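Local structure of short-chain dehydrogenase/reductase SDR (Paraburkholderia phymatum, 5VA8) at residues 43-48 with 81-86; 73-78 with 95-100; 18-23 with 33-38; 27-32 with 56-61. The protein binds NADP and, as a member of the short-chain dehydrogenase/reductase family, probably catalyses an NADP-dependent oxidation or reduction. All blocks are in the same frame, centred on the assembly; numbering follows the deposited sequence.

In the fold
All four contacts lie in the nucleotide-binding half of a Rossmann fold and bring residues to a single NADP. Interactions 3 and 4 share helix 26-37, their centres about 6 Å apart: one face of the helix rests on strand 17-20, another on helix 49-63. Interactions 1 and 2 share helix 77-86, with centres about 10 Å apart, and meet where Ile74 touches Val45 and Ala83. Strands 17-20 and 41-46 are sheet neighbours, with Thr43 probably hydrogen-bonded to Ala18 and Val20, so interactions 1 and 3 are joined edge to edge. Along the cofactor, interaction 4 holds the pyrophosphate, interaction 2 the adenine and nicotinamide ribose, and interaction 1 the 2'-phosphate.

Interaction 1: 43-48 with 81-86. With NAP (NADP nicotinamide-adenine-dinucleotide phosphate), chain E.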
# COMPACT_ATOMS: atom_id res chain seq x y z
N THR A 43 -18.29 -27.68 -9.28
CA THR A 43 -18.30 -28.60 -8.16
C THR A 43 -18.34 -27.74 -6.90
O THR A 43 -17.41 -26.96 -6.67
CB THR A 43 -17.07 -29.49 -8.18
OG1 THR A 43 -17.10 -30.32 -9.34
CG2 THR A 43 -17.01 -30.37 -6.93
N ILE A 44 -19.41 -27.85 -6.12
CA ILE A 44 -19.58 -27.04 -4.92
C ILE A 44 -19.36 -27.92 -3.70
O ILE A 44 -19.77 -29.09 -3.67
CB ILE A 44 -20.95 -26.32 -4.86
CG1 ILE A 44 -22.13 -27.28 -4.94
CG2 ILE A 44 -21.05 -25.28 -5.99
CD1 ILE A 44 -23.47 -26.57 -4.70
N VAL A 45 -18.71 -27.34 -2.70
CA VAL A 45 -18.27 -28.05 -1.50
C VAL A 45 -18.88 -27.37 -0.28
O VAL A 45 -18.81 -26.14 -0.15
CB VAL A 45 -16.74 -28.07 -1.39
CG1 VAL A 45 -16.32 -28.76 -0.11
CG2 VAL A 45 -16.10 -28.76 -2.61
N ALA A 46 -19.47 -28.16 0.61
CA ALA A 46 -19.91 -27.66 1.91
C ALA A 46 -20.01 -28.85 2.86
O ALA A 46 -20.05 -30.00 2.43
CB ALA A 46 -21.24 -26.92 1.82
N ARG A 47 -20.08 -28.55 4.16
CA ARG A 47 -20.09 -29.63 5.15
C ARG A 47 -21.47 -30.26 5.29
O ARG A 47 -21.57 -31.49 5.44
CB ARG A 47 -19.61 -29.10 6.50
CG ARG A 47 -18.13 -28.68 6.47
CD ARG A 47 -17.76 -27.88 7.71
NE ARG A 47 -18.55 -26.65 7.80
CZ ARG A 47 -18.37 -25.72 8.73
NH1 ARG A 47 -17.41 -25.86 9.64
NH2 ARG A 47 -19.14 -24.64 8.75
N THR A 48 -22.54 -29.47 5.26
CA THR A 48 -23.85 -29.97 5.64
C THR A 48 -24.64 -30.39 4.41
O THR A 48 -24.91 -29.55 3.55
CB THR A 48 -24.62 -28.91 6.43
OG1 THR A 48 -23.74 -28.31 7.38
CG2 THR A 48 -25.79 -29.54 7.16
N ALA A 81 -9.11 -33.99 -0.51
CA ALA A 81 -9.01 -35.14 -1.39
C ALA A 81 -10.37 -35.51 -1.98
O ALA A 81 -10.46 -35.92 -3.14
CB ALA A 81 -8.41 -36.33 -0.65
N ALA A 82 -11.43 -35.39 -1.18
CA ALA A 82 -12.77 -35.72 -1.67
C ALA A 82 -13.23 -34.71 -2.71
O ALA A 82 -13.90 -35.08 -3.69
CB ALA A 82 -13.77 -35.77 -0.51
N ALA A 83 -12.91 -33.44 -2.50
CA ALA A 83 -13.24 -32.42 -3.48
C ALA A 83 -12.50 -32.67 -4.79
O ALA A 83 -13.09 -32.59 -5.87
CB ALA A 83 -12.91 -31.03 -2.92
N LEU A 84 -11.21 -32.99 -4.71
CA LEU A 84 -10.43 -33.24 -5.92
C LEU A 84 -10.83 -34.55 -6.60
O LEU A 84 -10.71 -34.66 -7.82
CB LEU A 84 -8.94 -33.22 -5.59
CG LEU A 84 -8.50 -31.81 -5.17
CD1 LEU A 84 -7.14 -31.86 -4.50
CD2 LEU A 84 -8.49 -30.89 -6.37
N ALA A 85 -11.29 -35.55 -5.84
CA ALA A 85 -11.77 -36.76 -6.50
C ALA A 85 -12.96 -36.45 -7.41
O ALA A 85 -13.08 -37.02 -8.50
CB ALA A 85 -12.15 -37.81 -5.46
N ALA A 86 -13.84 -35.55 -6.98
CA ALA A 86 -14.99 -35.19 -7.79
C ALA A 86 -14.59 -34.27 -8.94
O ALA A 86 -15.16 -34.37 -10.03
CB ALA A 86 -16.04 -34.50 -6.92
PA NAP E . -21.88 -18.01 4.91
O1A NAP E . -23.02 -17.30 4.30
O2A NAP E . -22.09 -18.52 6.32
O5B NAP E . -21.52 -19.22 3.93
C5B NAP E . -20.43 -20.10 4.27
C4B NAP E . -20.52 -21.29 3.36
O4B NAP E . -19.30 -22.05 3.49
C3B NAP E . -21.65 -22.27 3.67
O3B NAP E . -22.06 -22.92 2.48
C2B NAP E . -20.95 -23.26 4.61
O2B NAP E . -21.72 -24.48 4.67
C1B NAP E . -19.60 -23.37 3.91
N9A NAP E . -18.50 -23.80 4.77
C8A NAP E . -18.05 -23.17 5.90
N7A NAP E . -16.97 -23.72 6.42
C5A NAP E . -16.71 -24.79 5.58
C6A NAP E . -15.71 -25.79 5.60
N6A NAP E . -14.75 -25.86 6.52
N1A NAP E . -15.74 -26.73 4.63
C2A NAP E . -16.70 -26.65 3.70
N3A NAP E . -17.69 -25.76 3.58
C4A NAP E . -17.64 -24.86 4.56
O3 NAP E . -20.58 -17.09 4.94
PN NAP E . -20.05 -15.93 3.96
O1N NAP E . -20.31 -16.31 2.56
O2N NAP E . -20.56 -14.64 4.47
O5D NAP E . -18.48 -16.02 4.28
C5D NAP E . -17.58 -16.74 3.42
C4D NAP E . -16.19 -16.36 3.87
O4D NAP E . -15.99 -14.95 3.63
C3D NAP E . -15.88 -16.59 5.35
O3D NAP E . -14.52 -16.97 5.53
C2D NAP E . -16.11 -15.20 5.95
O2D NAP E . -15.43 -14.97 7.17
C1D NAP E . -15.54 -14.36 4.82
N1N NAP E . -16.00 -12.94 4.83
C2N NAP E . -17.31 -12.66 4.92
C3N NAP E . -17.74 -11.35 4.87
C7N NAP E . -19.17 -10.91 4.95
O7N NAP E . -19.42 -9.75 5.34
N7N NAP E . -20.12 -11.81 4.74
C4N NAP E . -16.79 -10.36 4.64
C5N NAP E . -15.45 -10.69 4.56
C6N NAP E . -15.07 -11.99 4.67
P2B NAP E . -21.51 -25.55 5.86
O1X NAP E . -20.17 -26.16 5.65
O2X NAP E . -21.61 -24.79 7.19
O3X NAP E . -22.69 -26.53 5.68
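Val45 and Thr43 of strand 41-46 pack on Ala83 and Ala86 of helix 77-86 in a small, purely apolar strand-on-helix contact at one face of the Rossmann sheet. Val45 CG2 lies 3.9 Å from Ala83 CB, and one turn further along the helix Ala86 CB stands 4.2 Å from Thr43 CG2. The hydroxyl of Thr43 turns to Gln68 instead. Past the strand end the chain closes on NADP. Arg47 bends at chi3 (-61°), which folds its guanidinium over the adenine: N7A sits over one face, 3.4 Å from Arg47 CZ, while the 2'-phosphate lies at its edge, in plane. There Arg47 NE gives O1X a nearly straight 2.7 Å bond (165°). Arg47 N shares that oxygen, Arg47 NH2 donates to O2X, and Thr48 binds O3X through both N and OG1, the hydroxyl at 2.7 Å. The helix thus backs a strand that leads into the loop gripping the phosphate with five bonds, one positive charge among them, consistent with a preference for NADP over NAD.

Interaction 2: 73-78 with 95-100; sequences DITTPE and NNAGGP. With NAP (NADP nicotinamide-adenine-dinucleotide phosphate), chain E.
The adenine pocket of the Rossmann fold is walled here by Ile74 and Thr75 meeting Ala97 of the Asn-Asn-Ala-Gly sequence familiar from short-chain dehydrogenases. Thr75 CG2 comes within 3.7 Å of Ala97 CB, and Ile74 CG2 touches the same methyl and also Asn96 O, at 3.7 Å. An Asx turn fixes the shape of segment 73-78. Asp73 OD1 accepts from Thr75 N (2.9 Å) and Thr75 OG1 (2.6 Å), which reach it from the same face of the carboxylate, and from N6A of NADP at 3.0 Å. With Ile74 N bonded to N1A at 3.0 Å and 167°, the N1A and N6A edge of the adenine is met by one donor and one acceptor. Further along the cofactor, Ala97 O accepts from hydroxyl O3D of the nicotinamide ribose at 2.6 Å. Thr76 caps the start of helix 77-86 through Gly79 N, Thr75 leans on helix 110-138 at Ala119 and Thr123, and Asn95 is hydrogen-bonded to strand 141-146.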
# COMPACT_ATOMS: atom_id res chain seq x y z
N ASP A 73 -15.55 -31.20 4.89
CA ASP A 73 -14.85 -30.07 5.49
C ASP A 73 -13.61 -29.83 4.65
O ASP A 73 -12.68 -30.65 4.64
CB ASP A 73 -14.50 -30.42 6.94
CG ASP A 73 -13.81 -29.29 7.68
OD1 ASP A 73 -13.27 -28.37 7.04
OD2 ASP A 73 -13.81 -29.36 8.93
N ILE A 74 -13.60 -28.72 3.91
CA ILE A 74 -12.51 -28.45 2.97
C ILE A 74 -11.21 -28.12 3.69
O ILE A 74 -10.15 -28.10 3.05
CB ILE A 74 -12.93 -27.32 2.01
CG1 ILE A 74 -12.06 -27.30 0.76
CG2 ILE A 74 -12.88 -25.96 2.71
CD1 ILE A 74 -12.17 -28.55 -0.09
N THR A 75 -11.26 -27.89 5.00
CA THR A 75 -10.06 -27.52 5.75
C THR A 75 -9.33 -28.72 6.32
O THR A 75 -8.44 -28.55 7.17
CB THR A 75 -10.38 -26.50 6.86
OG1 THR A 75 -11.12 -27.12 7.94
CG2 THR A 75 -11.16 -25.31 6.29
N THR A 76 -9.66 -29.93 5.87
CA THR A 76 -8.94 -31.15 6.20
C THR A 76 -8.31 -31.73 4.94
O THR A 76 -8.83 -31.55 3.84
CB THR A 76 -9.89 -32.20 6.79
OG1 THR A 76 -10.86 -32.56 5.80
CG2 THR A 76 -10.61 -31.62 8.01
N PRO A 77 -7.20 -32.47 5.08
CA PRO A 77 -6.65 -33.17 3.90
C PRO A 77 -7.65 -34.13 3.28
O PRO A 77 -7.71 -34.23 2.04
CB PRO A 77 -5.43 -33.92 4.46
CG PRO A 77 -5.14 -33.28 5.79
CD PRO A 77 -6.44 -32.77 6.31
N GLU A 78 -8.42 -34.85 4.10
CA GLU A 78 -9.41 -35.78 3.57
C GLU A 78 -10.49 -35.06 2.78
O GLU A 78 -10.96 -35.57 1.75
CB GLU A 78 -10.04 -36.60 4.70
CG GLU A 78 -9.08 -37.57 5.39
CD GLU A 78 -8.16 -36.89 6.38
OE1 GLU A 78 -8.30 -35.67 6.63
OE2 GLU A 78 -7.27 -37.59 6.91
N ASN A 95 -11.21 -20.45 -3.80
CA ASN A 95 -10.84 -20.83 -2.44
C ASN A 95 -11.69 -20.07 -1.44
O ASN A 95 -11.92 -18.86 -1.58
CB ASN A 95 -9.36 -20.53 -2.19
CG ASN A 95 -8.45 -21.69 -2.56
OD1 ASN A 95 -8.76 -22.86 -2.31
ND2 ASN A 95 -7.31 -21.37 -3.17
N ASN A 96 -12.14 -20.78 -0.40
CA ASN A 96 -13.09 -20.24 0.57
C ASN A 96 -13.26 -21.29 1.66
O ASN A 96 -13.12 -22.49 1.41
CB ASN A 96 -14.43 -19.92 -0.11
CG ASN A 96 -15.39 -19.17 0.79
OD1 ASN A 96 -14.97 -18.32 1.58
ND2 ASN A 96 -16.68 -19.45 0.64
N ALA A 97 -13.58 -20.81 2.86
CA ALA A 97 -13.87 -21.64 4.03
C ALA A 97 -14.42 -20.72 5.09
O ALA A 97 -14.27 -19.49 5.00
CB ALA A 97 -12.63 -22.39 4.55
N GLY A 98 -15.06 -21.30 6.10
CA GLY A 98 -15.57 -20.48 7.19
C GLY A 98 -14.44 -19.75 7.89
O GLY A 98 -13.33 -20.27 8.03
N GLY A 99 -14.73 -18.53 8.33
CA GLY A 99 -13.75 -17.68 8.96
C GLY A 99 -13.64 -17.93 10.46
O GLY A 99 -14.43 -18.67 11.06
N PRO A 100 -12.65 -17.31 11.09
CA PRO A 100 -12.38 -17.59 12.50
C PRO A 100 -13.34 -16.85 13.42
O PRO A 100 -14.03 -15.91 13.00
CB PRO A 100 -10.94 -17.09 12.69
CG PRO A 100 -10.78 -16.01 11.65
CD PRO A 100 -11.65 -16.41 10.48
PA NAP E . -21.88 -18.01 4.91
O1A NAP E . -23.02 -17.30 4.30
O2A NAP E . -22.09 -18.52 6.32
O5B NAP E . -21.52 -19.22 3.93
C5B NAP E . -20.43 -20.10 4.27
C4B NAP E . -20.52 -21.29 3.36
O4B NAP E . -19.30 -22.05 3.49
C3B NAP E . -21.65 -22.27 3.67
O3B NAP E . -22.06 -22.92 2.48
C2B NAP E . -20.95 -23.26 4.61
O2B NAP E . -21.72 -24.48 4.67
C1B NAP E . -19.60 -23.37 3.91
N9A NAP E . -18.50 -23.80 4.77
C8A NAP E . -18.05 -23.17 5.90
N7A NAP E . -16.97 -23.72 6.42
C5A NAP E . -16.71 -24.79 5.58
C6A NAP E . -15.71 -25.79 5.60
N6A NAP E . -14.75 -25.86 6.52
N1A NAP E . -15.74 -26.73 4.63
C2A NAP E . -16.70 -26.65 3.70
N3A NAP E . -17.69 -25.76 3.58
C4A NAP E . -17.64 -24.86 4.56
O3 NAP E . -20.58 -17.09 4.94
PN NAP E . -20.05 -15.93 3.96
O1N NAP E . -20.31 -16.31 2.56
O2N NAP E . -20.56 -14.64 4.47
O5D NAP E . -18.48 -16.02 4.28
C5D NAP E . -17.58 -16.74 3.42
C4D NAP E . -16.19 -16.36 3.87
O4D NAP E . -15.99 -14.95 3.63
C3D NAP E . -15.88 -16.59 5.35
O3D NAP E . -14.52 -16.97 5.53
C2D NAP E . -16.11 -15.20 5.95
O2D NAP E . -15.43 -14.97 7.17
C1D NAP E . -15.54 -14.36 4.82
N1N NAP E . -16.00 -12.94 4.83
C2N NAP E . -17.31 -12.66 4.92
C3N NAP E . -17.74 -11.35 4.87
C7N NAP E . -19.17 -10.91 4.95
O7N NAP E . -19.42 -9.75 5.34
N7N NAP E . -20.12 -11.81 4.74
C4N NAP E . -16.79 -10.36 4.64
C5N NAP E . -15.45 -10.69 4.56
C6N NAP E . -15.07 -11.99 4.67
P2B NAP E . -21.51 -25.55 5.86
O1X NAP E . -20.17 -26.16 5.65
O2X NAP E . -21.61 -24.79 7.19
O3X NAP E . -22.69 -26.53 5.68

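Interaction 3: 18-23 with 33-38. With NAP (NADP nicotinamide-adenine-dinucleotide phosphate), chain E.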
# COMPACT_ATOMS: atom_id res chain seq x y z
N ALA A 18 -14.97 -25.76 -12.71
CA ALA A 18 -14.59 -24.99 -11.53
C ALA A 18 -14.83 -25.80 -10.26
O ALA A 18 -15.83 -26.50 -10.15
CB ALA A 18 -15.37 -23.68 -11.43
N LEU A 19 -13.90 -25.68 -9.32
CA LEU A 19 -14.09 -26.16 -7.96
C LEU A 19 -14.33 -24.93 -7.09
O LEU A 19 -13.47 -24.06 -6.99
CB LEU A 19 -12.86 -26.94 -7.48
CG LEU A 19 -12.86 -27.45 -6.04
CD1 LEU A 19 -14.06 -28.37 -5.79
CD2 LEU A 19 -11.56 -28.19 -5.74
N VAL A 20 -15.52 -24.85 -6.48
CA VAL A 20 -15.93 -23.68 -5.70
C VAL A 20 -16.10 -24.14 -4.25
O VAL A 20 -17.04 -24.88 -3.94
CB VAL A 20 -17.21 -23.05 -6.26
CG1 VAL A 20 -17.51 -21.72 -5.55
CG2 VAL A 20 -17.09 -22.84 -7.78
N CYS A 21 -15.20 -23.70 -3.38
CA CYS A 21 -15.20 -24.16 -1.99
C CYS A 21 -16.19 -23.39 -1.12
O CYS A 21 -16.38 -22.18 -1.29
CB CYS A 21 -13.80 -24.01 -1.38
SG CYS A 21 -12.55 -24.98 -2.22
N ALA A 22 -16.80 -24.10 -0.18
CA ALA A 22 -17.62 -23.49 0.87
C ALA A 22 -18.74 -22.66 0.24
O ALA A 22 -18.85 -21.44 0.41
CB ALA A 22 -16.74 -22.67 1.82
N ALA A 23 -19.60 -23.36 -0.51
CA ALA A 23 -20.40 -22.67 -1.51
C ALA A 23 -21.86 -23.13 -1.54
O ALA A 23 -22.54 -22.93 -2.55
CB ALA A 23 -19.77 -22.85 -2.90
N GLU A 33 -22.94 -19.64 -8.54
CA GLU A 33 -24.05 -19.28 -9.41
C GLU A 33 -23.58 -18.43 -10.59
O GLU A 33 -24.06 -18.60 -11.71
CB GLU A 33 -25.13 -18.53 -8.62
CG GLU A 33 -25.73 -19.38 -7.50
CD GLU A 33 -27.13 -18.96 -7.09
OE1 GLU A 33 -28.04 -19.03 -7.95
OE2 GLU A 33 -27.32 -18.57 -5.91
N ALA A 34 -22.65 -17.51 -10.34
CA ALA A 34 -22.20 -16.63 -11.41
C ALA A 34 -21.37 -17.39 -12.44
O ALA A 34 -21.51 -17.16 -13.64
CB ALA A 34 -21.40 -15.46 -10.83
N LEU A 35 -20.52 -18.31 -11.98
CA LEU A 35 -19.76 -19.14 -12.92
C LEU A 35 -20.69 -20.05 -13.72
O LEU A 35 -20.57 -20.15 -14.95
CB LEU A 35 -18.70 -19.96 -12.17
CG LEU A 35 -17.57 -19.13 -11.55
CD1 LEU A 35 -16.74 -19.97 -10.58
CD2 LEU A 35 -16.68 -18.52 -12.64
N ALA A 36 -21.64 -20.70 -13.04
CA ALA A 36 -22.59 -21.56 -13.75
C ALA A 36 -23.38 -20.76 -14.79
O ALA A 36 -23.68 -21.28 -15.88
CB ALA A 36 -23.54 -22.23 -12.76
N ALA A 37 -23.74 -19.51 -14.47
CA ALA A 37 -24.48 -18.67 -15.41
C ALA A 37 -23.70 -18.41 -16.68
O ALA A 37 -24.30 -18.12 -17.72
CB ALA A 37 -24.85 -17.34 -14.75
N GLU A 38 -22.37 -18.49 -16.63
CA GLU A 38 -21.54 -18.34 -17.81
C GLU A 38 -21.15 -19.69 -18.40
O GLU A 38 -20.23 -19.76 -19.23
CB GLU A 38 -20.30 -17.51 -17.47
CG GLU A 38 -20.60 -16.17 -16.80
CD GLU A 38 -21.59 -15.29 -17.57
OE1 GLU A 38 -21.65 -15.38 -18.82
OE2 GLU A 38 -22.32 -14.51 -16.92
PA NAP E . -21.88 -18.01 4.91
O1A NAP E . -23.02 -17.30 4.30
O2A NAP E . -22.09 -18.52 6.32
O5B NAP E . -21.52 -19.22 3.93
C5B NAP E . -20.43 -20.10 4.27
C4B NAP E . -20.52 -21.29 3.36
O4B NAP E . -19.30 -22.05 3.49
C3B NAP E . -21.65 -22.27 3.67
O3B NAP E . -22.06 -22.92 2.48
C2B NAP E . -20.95 -23.26 4.61
O2B NAP E . -21.72 -24.48 4.67
C1B NAP E . -19.60 -23.37 3.91
N9A NAP E . -18.50 -23.80 4.77
C8A NAP E . -18.05 -23.17 5.90
N7A NAP E . -16.97 -23.72 6.42
C5A NAP E . -16.71 -24.79 5.58
C6A NAP E . -15.71 -25.79 5.60
N6A NAP E . -14.75 -25.86 6.52
N1A NAP E . -15.74 -26.73 4.63
C2A NAP E . -16.70 -26.65 3.70
N3A NAP E . -17.69 -25.76 3.58
C4A NAP E . -17.64 -24.86 4.56
O3 NAP E . -20.58 -17.09 4.94
PN NAP E . -20.05 -15.93 3.96
O1N NAP E . -20.31 -16.31 2.56
O2N NAP E . -20.56 -14.64 4.47
O5D NAP E . -18.48 -16.02 4.28
C5D NAP E . -17.58 -16.74 3.42
C4D NAP E . -16.19 -16.36 3.87
O4D NAP E . -15.99 -14.95 3.63
C3D NAP E . -15.88 -16.59 5.35
O3D NAP E . -14.52 -16.97 5.53
C2D NAP E . -16.11 -15.20 5.95
O2D NAP E . -15.43 -14.97 7.17
C1D NAP E . -15.54 -14.36 4.82
N1N NAP E . -16.00 -12.94 4.83
C2N NAP E . -17.31 -12.66 4.92
C3N NAP E . -17.74 -11.35 4.87
C7N NAP E . -19.17 -10.91 4.95
O7N NAP E . -19.42 -9.75 5.34
N7N NAP E . -20.12 -11.81 4.74
C4N NAP E . -16.79 -10.36 4.64
C5N NAP E . -15.45 -10.69 4.56
C6N NAP E . -15.07 -11.99 4.67
P2B NAP E . -21.51 -25.55 5.86
O1X NAP E . -20.17 -26.16 5.65
O2X NAP E . -21.61 -24.79 7.19
O3X NAP E . -22.69 -26.53 5.68
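Leu35 of helix 26-37 drops a single methyl onto strand 17-20, its CD1 resting over both Ala18 CB and Val20 CG2, 4.0 Å from each. That is the tight part. Placing CG anti to the carbonyl carbon (chi1 -67°) points the leucine down at the sheet, where its chain crosses Val20 obliquely, and Val42 and Val94 of the flanking strands also touch it. All three contact residues are buried, although the two segments cover just 80 Å² between them. The helix loosens toward its outer side, where Glu33 and Ala37 are partly exposed. Beyond the strand the chain turns under the cofactor: Ala22, at the place of the family's first glycine, adopts a left-handed backbone conformation and brings its CB to 3.1 Å from O4B of NADP. No hydrogen bond crosses between the segments, so residues 18-23 and 33-38 meet through hydrocarbon contact alone, within the beta-alpha-beta unit formed by strand 17-20, helix 26-37 and strand 41-46.

Interaction 4: 27-32 with 56-61; sequences LGRGCA and AAAIRA. With NAP (NADP nicotinamide-adenine-dinucleotide phosphate), chain E.
Ile59 turns CG1 anti to its carbonyl carbon (chi1 -65°) and then runs straight out to CD1, carrying that methyl to 3.9 Å from Ala32 CB. Arg29 differs, with CG anti to the backbone N (chi1 178°), and stays extended as far as NE; this carries the guanidinium alongside helix 49-63, where NH2 lies 4.0 Å from Ala58 CB. The approach is oblique to the guanidinium plane, and its NE is engaged elsewhere, in a salt bridge with Glu33 one turn along its own helix. Helices 26-37 and 49-63 therefore meet through a buried isoleucine-alanine pair, with the arginine-alanine pair nearer the surface. The two segments bury 142 Å² in all. Ile59 also touches Glu33 and Ala36, and Ile44 of strand 41-46 lies against both Ala32 and Ala56, so the sheet closes the groove between the helices. At the other end of its segment, helix 26-37 faces the cofactor: Leu27 N donates to O1N of the pyrophosphate at 2.8 Å and 160°, and Leu27 CD1 comes to 4.1 Å from C2N of the nicotinamide ring. The helix start probably adds favourable electrostatics to that bond. The Ile59-Ala32 and Arg29-Ala58 contacts thus join the segments without a hydrogen bond, while the one polar bond to NADP from these segments comes from a backbone N-H.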
# COMPACT_ATOMS: atom_id res chain seq x y z
N LEU A 27 -21.23 -15.99 -0.02
CA LEU A 27 -20.34 -15.54 -1.09
C LEU A 27 -19.91 -16.70 -1.98
O LEU A 27 -19.82 -16.54 -3.21
CB LEU A 27 -19.11 -14.86 -0.51
CG LEU A 27 -19.41 -13.65 0.36
CD1 LEU A 27 -18.11 -13.06 0.87
CD2 LEU A 27 -20.21 -12.62 -0.42
N GLY A 28 -19.61 -17.86 -1.39
CA GLY A 28 -19.24 -19.00 -2.20
C GLY A 28 -20.35 -19.41 -3.14
O GLY A 28 -20.12 -19.67 -4.33
N ARG A 29 -21.59 -19.48 -2.63
CA ARG A 29 -22.73 -19.75 -3.50
C ARG A 29 -22.83 -18.70 -4.61
O ARG A 29 -23.06 -19.04 -5.78
CB ARG A 29 -24.03 -19.80 -2.70
CG ARG A 29 -25.24 -20.02 -3.60
CD ARG A 29 -26.57 -20.18 -2.86
NE ARG A 29 -27.66 -20.29 -3.84
CZ ARG A 29 -28.94 -20.52 -3.53
NH1 ARG A 29 -29.32 -20.66 -2.27
NH2 ARG A 29 -29.85 -20.60 -4.50
N GLY A 30 -22.64 -17.43 -4.25
CA GLY A 30 -22.70 -16.38 -5.26
C GLY A 30 -21.69 -16.59 -6.38
O GLY A 30 -21.99 -16.34 -7.55
N CYS A 31 -20.48 -17.04 -6.03
CA CYS A 31 -19.48 -17.34 -7.05
C CYS A 31 -19.90 -18.53 -7.90
O CYS A 31 -19.77 -18.49 -9.14
CB CYS A 31 -18.11 -17.61 -6.41
SG CYS A 31 -17.39 -16.17 -5.60
N ALA A 32 -20.40 -19.59 -7.27
CA ALA A 32 -20.83 -20.76 -8.02
C ALA A 32 -21.95 -20.42 -8.99
O ALA A 32 -21.93 -20.86 -10.14
CB ALA A 32 -21.28 -21.87 -7.07
N ALA A 56 -27.21 -27.22 -4.91
CA ALA A 56 -26.81 -27.90 -6.13
C ALA A 56 -28.00 -28.06 -7.08
O ALA A 56 -27.88 -27.78 -8.29
CB ALA A 56 -26.19 -29.26 -5.81
N ALA A 57 -29.16 -28.45 -6.55
CA ALA A 57 -30.34 -28.59 -7.40
C ALA A 57 -30.75 -27.26 -8.00
O ALA A 57 -31.15 -27.19 -9.17
CB ALA A 57 -31.50 -29.19 -6.60
N ALA A 58 -30.66 -26.18 -7.21
CA ALA A 58 -31.02 -24.86 -7.72
C ALA A 58 -30.13 -24.45 -8.89
O ALA A 58 -30.61 -23.94 -9.90
CB ALA A 58 -30.96 -23.83 -6.60
N ILE A 59 -28.81 -24.65 -8.75
CA ILE A 59 -27.90 -24.23 -9.82
C ILE A 59 -28.12 -25.07 -11.07
O ILE A 59 -28.09 -24.54 -12.20
CB ILE A 59 -26.44 -24.31 -9.32
CG1 ILE A 59 -26.23 -23.30 -8.18
CG2 ILE A 59 -25.46 -24.03 -10.45
CD1 ILE A 59 -24.85 -23.40 -7.52
N ARG A 60 -28.34 -26.38 -10.91
CA ARG A 60 -28.70 -27.22 -12.05
C ARG A 60 -29.91 -26.68 -12.78
O ARG A 60 -29.91 -26.56 -14.02
CB ARG A 60 -29.01 -28.65 -11.58
CG ARG A 60 -27.83 -29.56 -11.60
CD ARG A 60 -28.20 -30.97 -11.12
NE ARG A 60 -27.07 -31.48 -10.38
CZ ARG A 60 -27.06 -31.73 -9.08
NH1 ARG A 60 -28.16 -31.58 -8.35
NH2 ARG A 60 -25.94 -32.16 -8.51
N ALA A 61 -30.96 -26.34 -12.04
CA ALA A 61 -32.19 -25.86 -12.66
C ALA A 61 -31.98 -24.49 -13.30
O ALA A 61 -32.51 -24.21 -14.37
CB ALA A 61 -33.31 -25.81 -11.63
PA NAP E . -21.88 -18.01 4.91
O1A NAP E . -23.02 -17.30 4.30
O2A NAP E . -22.09 -18.52 6.32
O5B NAP E . -21.52 -19.22 3.93
C5B NAP E . -20.43 -20.10 4.27
C4B NAP E . -20.52 -21.29 3.36
O4B NAP E . -19.30 -22.05 3.49
C3B NAP E . -21.65 -22.27 3.67
O3B NAP E . -22.06 -22.92 2.48
C2B NAP E . -20.95 -23.26 4.61
O2B NAP E . -21.72 -24.48 4.67
C1B NAP E . -19.60 -23.37 3.91
N9A NAP E . -18.50 -23.80 4.77
C8A NAP E . -18.05 -23.17 5.90
N7A NAP E . -16.97 -23.72 6.42
C5A NAP E . -16.71 -24.79 5.58
C6A NAP E . -15.71 -25.79 5.60
N6A NAP E . -14.75 -25.86 6.52
N1A NAP E . -15.74 -26.73 4.63
C2A NAP E . -16.70 -26.65 3.70
N3A NAP E . -17.69 -25.76 3.58
C4A NAP E . -17.64 -24.86 4.56
O3 NAP E . -20.58 -17.09 4.94
PN NAP E . -20.05 -15.93 3.96
O1N NAP E . -20.31 -16.31 2.56
O2N NAP E . -20.56 -14.64 4.47
O5D NAP E . -18.48 -16.02 4.28
C5D NAP E . -17.58 -16.74 3.42
C4D NAP E . -16.19 -16.36 3.87
O4D NAP E . -15.99 -14.95 3.63
C3D NAP E . -15.88 -16.59 5.35
O3D NAP E . -14.52 -16.97 5.53
C2D NAP E . -16.11 -15.20 5.95
O2D NAP E . -15.43 -14.97 7.17
C1D NAP E . -15.54 -14.36 4.82
N1N NAP E . -16.00 -12.94 4.83
C2N NAP E . -17.31 -12.66 4.92
C3N NAP E . -17.74 -11.35 4.87
C7N NAP E . -19.17 -10.91 4.95
O7N NAP E . -19.42 -9.75 5.34
N7N NAP E . -20.12 -11.81 4.74
C4N NAP E . -16.79 -10.36 4.64
C5N NAP E . -15.45 -10.69 4.56
C6N NAP E . -15.07 -11.99 4.67
P2B NAP E . -21.51 -25.55 5.86
O1X NAP E . -20.17 -26.16 5.65
O2X NAP E . -21.61 -24.79 7.19
O3X NAP E . -22.69 -26.53 5.68